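Local structure of RNA-binding protein RO60 (Deinococcus radiodurans, 2NVO) at residues A[365-377]-A[433-446]. The protein binds several small RNAs that accumulate during recovery from ultraviolet irradiation and contributes to the bacterium's resistance to that radiation. Numbering follows the deposited sequence.
Unlike the reference sequence in segment 433-446: Val436 (reference Met). With CA (calcium ion), chain B.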
# COMPACT_ATOMS: atom_id res chain seq x y z
N HIS A 365 1.03 7.86 22.63
CA HIS A 365 0.04 8.44 21.70
C HIS A 365 -1.12 9.02 22.47
O HIS A 365 -1.52 8.48 23.50
CB HIS A 365 -0.50 7.34 20.76
CG HIS A 365 0.43 6.98 19.65
ND1 HIS A 365 0.06 7.04 18.32
CD2 HIS A 365 1.72 6.56 19.66
CE1 HIS A 365 1.08 6.68 17.56
NE2 HIS A 365 2.10 6.38 18.36
N LEU A 366 -1.67 10.13 21.96
CA LEU A 366 -2.96 10.61 22.40
C LEU A 366 -3.82 10.66 21.13
O LEU A 366 -3.48 11.38 20.19
CB LEU A 366 -2.86 12.01 23.01
CG LEU A 366 -4.12 12.61 23.61
CD1 LEU A 366 -4.64 11.77 24.72
CD2 LEU A 366 -3.89 14.06 24.12
N LEU A 367 -4.89 9.89 21.12
CA LEU A 367 -5.76 9.78 19.93
C LEU A 367 -7.01 10.59 20.23
O LEU A 367 -7.65 10.36 21.24
CB LEU A 367 -6.12 8.32 19.63
CG LEU A 367 -5.33 7.50 18.60
CD1 LEU A 367 -3.84 7.51 18.90
CD2 LEU A 367 -5.86 6.07 18.51
N ALA A 368 -7.30 11.57 19.39
CA ALA A 368 -8.47 12.41 19.59
C ALA A 368 -9.44 12.10 18.43
O ALA A 368 -9.14 12.36 17.28
CB ALA A 368 -8.05 13.85 19.56
N LEU A 369 -10.57 11.50 18.78
CA LEU A 369 -11.56 11.03 17.84
C LEU A 369 -12.71 12.02 17.71
O LEU A 369 -13.28 12.45 18.71
CB LEU A 369 -12.14 9.69 18.31
CG LEU A 369 -11.41 8.40 17.97
CD1 LEU A 369 -9.90 8.59 17.98
CD2 LEU A 369 -11.87 7.24 18.84
N ASP A 370 -13.02 12.37 16.47
CA ASP A 370 -14.29 12.98 16.12
C ASP A 370 -15.37 11.96 16.50
O ASP A 370 -15.32 10.80 16.09
CB ASP A 370 -14.27 13.27 14.60
CG ASP A 370 -15.45 14.15 14.15
OD1 ASP A 370 -16.57 13.96 14.65
OD2 ASP A 370 -15.24 15.03 13.28
N VAL A 371 -16.34 12.38 17.31
CA VAL A 371 -17.39 11.48 17.79
C VAL A 371 -18.78 11.90 17.32
O VAL A 371 -19.78 11.41 17.83
CB VAL A 371 -17.39 11.37 19.35
CG1 VAL A 371 -16.10 10.73 19.86
CG2 VAL A 371 -17.61 12.73 19.99
N SER A 372 -18.84 12.80 16.35
CA SER A 372 -20.13 13.30 15.87
C SER A 372 -20.79 12.30 14.93
O SER A 372 -20.14 11.36 14.45
CB SER A 372 -19.94 14.63 15.17
OG SER A 372 -19.09 14.49 14.04
N GLY A 373 -22.08 12.52 14.65
CA GLY A 373 -22.88 11.57 13.90
C GLY A 373 -22.43 11.24 12.49
O GLY A 373 -22.62 10.11 12.01
N SER A 374 -21.84 12.22 11.80
CA SER A 374 -21.42 11.97 10.43
C SER A 374 -20.31 10.91 10.36
O SER A 374 -20.09 10.31 9.32
CB SER A 374 -20.97 13.26 9.74
OG SER A 374 -19.78 13.76 10.34
N MET A 375 -19.64 10.65 11.49
CA MET A 375 -18.60 9.60 11.53
C MET A 375 -19.21 8.23 11.21
O MET A 375 -18.50 7.31 10.87
CB MET A 375 -17.88 9.59 12.90
CG MET A 375 -17.00 10.83 13.14
SD MET A 375 -15.61 11.00 12.02
CE MET A 375 -14.44 9.77 12.68
N THR A 376 -20.53 8.11 11.36
CA THR A 376 -21.22 6.85 11.03
C THR A 376 -21.59 6.75 9.53
O THR A 376 -22.19 5.75 9.10
CB THR A 376 -22.48 6.61 11.90
OG1 THR A 376 -23.51 7.55 11.55
CG2 THR A 376 -22.14 6.75 13.38
N CYS A 377 -21.19 7.74 8.73
CA CYS A 377 -21.48 7.72 7.29
C CYS A 377 -20.21 7.57 6.48
O CYS A 377 -19.19 8.16 6.81
CB CYS A 377 -22.20 9.02 6.85
SG CYS A 377 -22.46 9.17 5.02
N ALA A 433 -17.10 5.91 20.90
CA ALA A 433 -16.66 6.95 19.99
C ALA A 433 -17.83 7.60 19.24
O ALA A 433 -17.67 8.05 18.11
CB ALA A 433 -15.67 6.38 19.00
N GLN A 434 -18.99 7.62 19.86
CA GLN A 434 -20.17 8.29 19.31
C GLN A 434 -20.86 9.04 20.43
O GLN A 434 -21.09 8.51 21.51
CB GLN A 434 -21.12 7.29 18.62
CG GLN A 434 -20.72 7.01 17.15
CD GLN A 434 -20.77 8.29 16.31
OE1 GLN A 434 -19.75 8.82 15.85
NE2 GLN A 434 -21.97 8.80 16.14
N SER A 435 -21.14 10.31 20.19
CA SER A 435 -21.77 11.12 21.20
C SER A 435 -22.75 12.06 20.50
O SER A 435 -22.35 12.83 19.63
CB SER A 435 -20.71 11.90 21.98
OG SER A 435 -21.31 12.87 22.81
N VAL A 436 -24.01 11.97 20.88
CA VAL A 436 -25.06 12.85 20.37
C VAL A 436 -24.72 14.34 20.48
O VAL A 436 -25.04 15.13 19.59
CB VAL A 436 -26.40 12.61 21.10
CG1 VAL A 436 -27.48 13.50 20.52
CG2 VAL A 436 -26.80 11.15 21.01
N SER A 437 -24.07 14.74 21.57
CA SER A 437 -23.60 16.11 21.68
C SER A 437 -22.11 16.14 21.46
O SER A 437 -21.35 15.37 22.06
CB SER A 437 -23.99 16.72 23.03
OG SER A 437 -23.20 16.19 24.07
N PHE A 438 -21.67 17.02 20.58
CA PHE A 438 -20.27 17.01 20.17
C PHE A 438 -19.85 18.45 20.01
O PHE A 438 -20.69 19.35 20.03
CB PHE A 438 -20.11 16.24 18.86
CG PHE A 438 -20.98 16.76 17.75
CD1 PHE A 438 -20.58 17.82 16.98
CD2 PHE A 438 -22.23 16.19 17.52
CE1 PHE A 438 -21.39 18.31 15.95
CE2 PHE A 438 -23.05 16.68 16.50
CZ PHE A 438 -22.63 17.74 15.71
N GLY A 439 -18.55 18.68 19.87
CA GLY A 439 -18.02 19.99 19.58
C GLY A 439 -17.27 19.97 18.27
O GLY A 439 -17.18 18.93 17.63
N GLY A 440 -16.73 21.11 17.88
CA GLY A 440 -16.01 21.23 16.63
C GLY A 440 -14.77 20.36 16.67
O GLY A 440 -14.14 20.19 17.72
N THR A 441 -14.39 19.81 15.53
CA THR A 441 -13.21 18.97 15.48
C THR A 441 -11.94 19.85 15.36
O THR A 441 -11.40 20.04 14.29
CB THR A 441 -13.30 17.91 14.38
OG1 THR A 441 -14.40 17.04 14.70
CG2 THR A 441 -12.01 17.09 14.34
N ASP A 442 -11.49 20.37 16.50
CA ASP A 442 -10.38 21.32 16.51
C ASP A 442 -9.06 20.59 16.78
O ASP A 442 -8.82 20.15 17.90
CB ASP A 442 -10.62 22.35 17.62
CG ASP A 442 -9.53 23.39 17.73
OD1 ASP A 442 -8.51 23.32 17.02
OD2 ASP A 442 -9.70 24.31 18.55
N CYS A 443 -8.22 20.50 15.76
CA CYS A 443 -7.01 19.70 15.85
C CYS A 443 -5.96 20.32 16.77
O CYS A 443 -4.97 19.68 17.07
CB CYS A 443 -6.38 19.48 14.47
SG CYS A 443 -7.49 18.69 13.22
N ALA A 444 -6.17 21.57 17.20
CA ALA A 444 -5.24 22.19 18.14
C ALA A 444 -5.56 21.74 19.56
O ALA A 444 -4.68 21.67 20.42
CB ALA A 444 -5.31 23.72 18.03
N GLN A 445 -6.82 21.43 19.78
CA GLN A 445 -7.34 21.25 21.13
C GLN A 445 -6.74 20.07 21.95
O GLN A 445 -6.54 20.20 23.17
CB GLN A 445 -8.86 21.19 21.07
CG GLN A 445 -9.52 21.04 22.42
CD GLN A 445 -11.03 21.19 22.34
OE1 GLN A 445 -11.64 20.96 21.29
NE2 GLN A 445 -11.64 21.59 23.45
N PRO A 446 -6.46 18.92 21.30
CA PRO A 446 -5.83 17.83 22.05
C PRO A 446 -4.46 18.26 22.57
O PRO A 446 -4.06 17.84 23.66
CB PRO A 446 -5.64 16.72 21.00
CG PRO A 446 -6.67 17.02 19.92
CD PRO A 446 -6.74 18.55 19.90
CA CA B . -19.36 15.76 11.83
O HOH W 1 -16.25 8.25 15.75
O HOH W 2 -16.94 17.11 15.61
O HOH W 3 -17.05 15.05 11.42
O HOH W 4 -18.76 17.59 13.38
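Phe438 lays one face of its ring over Ser372, whose CB sits above the ring centre, 3.6 Å from the centroid of Phe438, in a CH-pi contact. The same serine turns OG the other way to the calcium ion: with chi1 at 61°, OG stands between its own backbone N and carbonyl carbon, and Ser372 OG binds the metal at 2.6 Å. Ser374 OG, Glu467 and two waters are the other ligands. This is the MIDAS-like site of the VWFA-like domain, built where strand 364-369 ends.

Asp370 organises it from the second shell. Its OD1 accepts both Ser372 N, closing an Asx turn, and Ser372 OG, through the syn lone pair. Asp370 OD2 accepts from Thr441 OG1 at 2.6 Å. The hydroxyl comes from well above the carboxylate plane, 76° out of it; Thr464 and a calcium-bound water also reach OD2. In this model Thr441 OG1 meets the aspartate and not the ion, although by similarity the residue belongs to the metal site.

Away from the ion, Val371 O accepts Ser435 N at 2.9 Å, and Val371 CG2 packs on Ser435 CB. A water lies between Asp370 O and Ala433 O, within hydrogen-bonding distance of each. Deeper, Ala368 CB presses on the Pro446 ring, 3.5 Å from Pro446 CG, a tight contact that joins helix 445-452 to strand 364-369.

With the serine hydroxyl donating to Asp370 OD1, its oxygen can offer a lone pair to calcium, so the carboxylate probably steers Ser372 and one metal-bound water while contributing its negative charge at one remove.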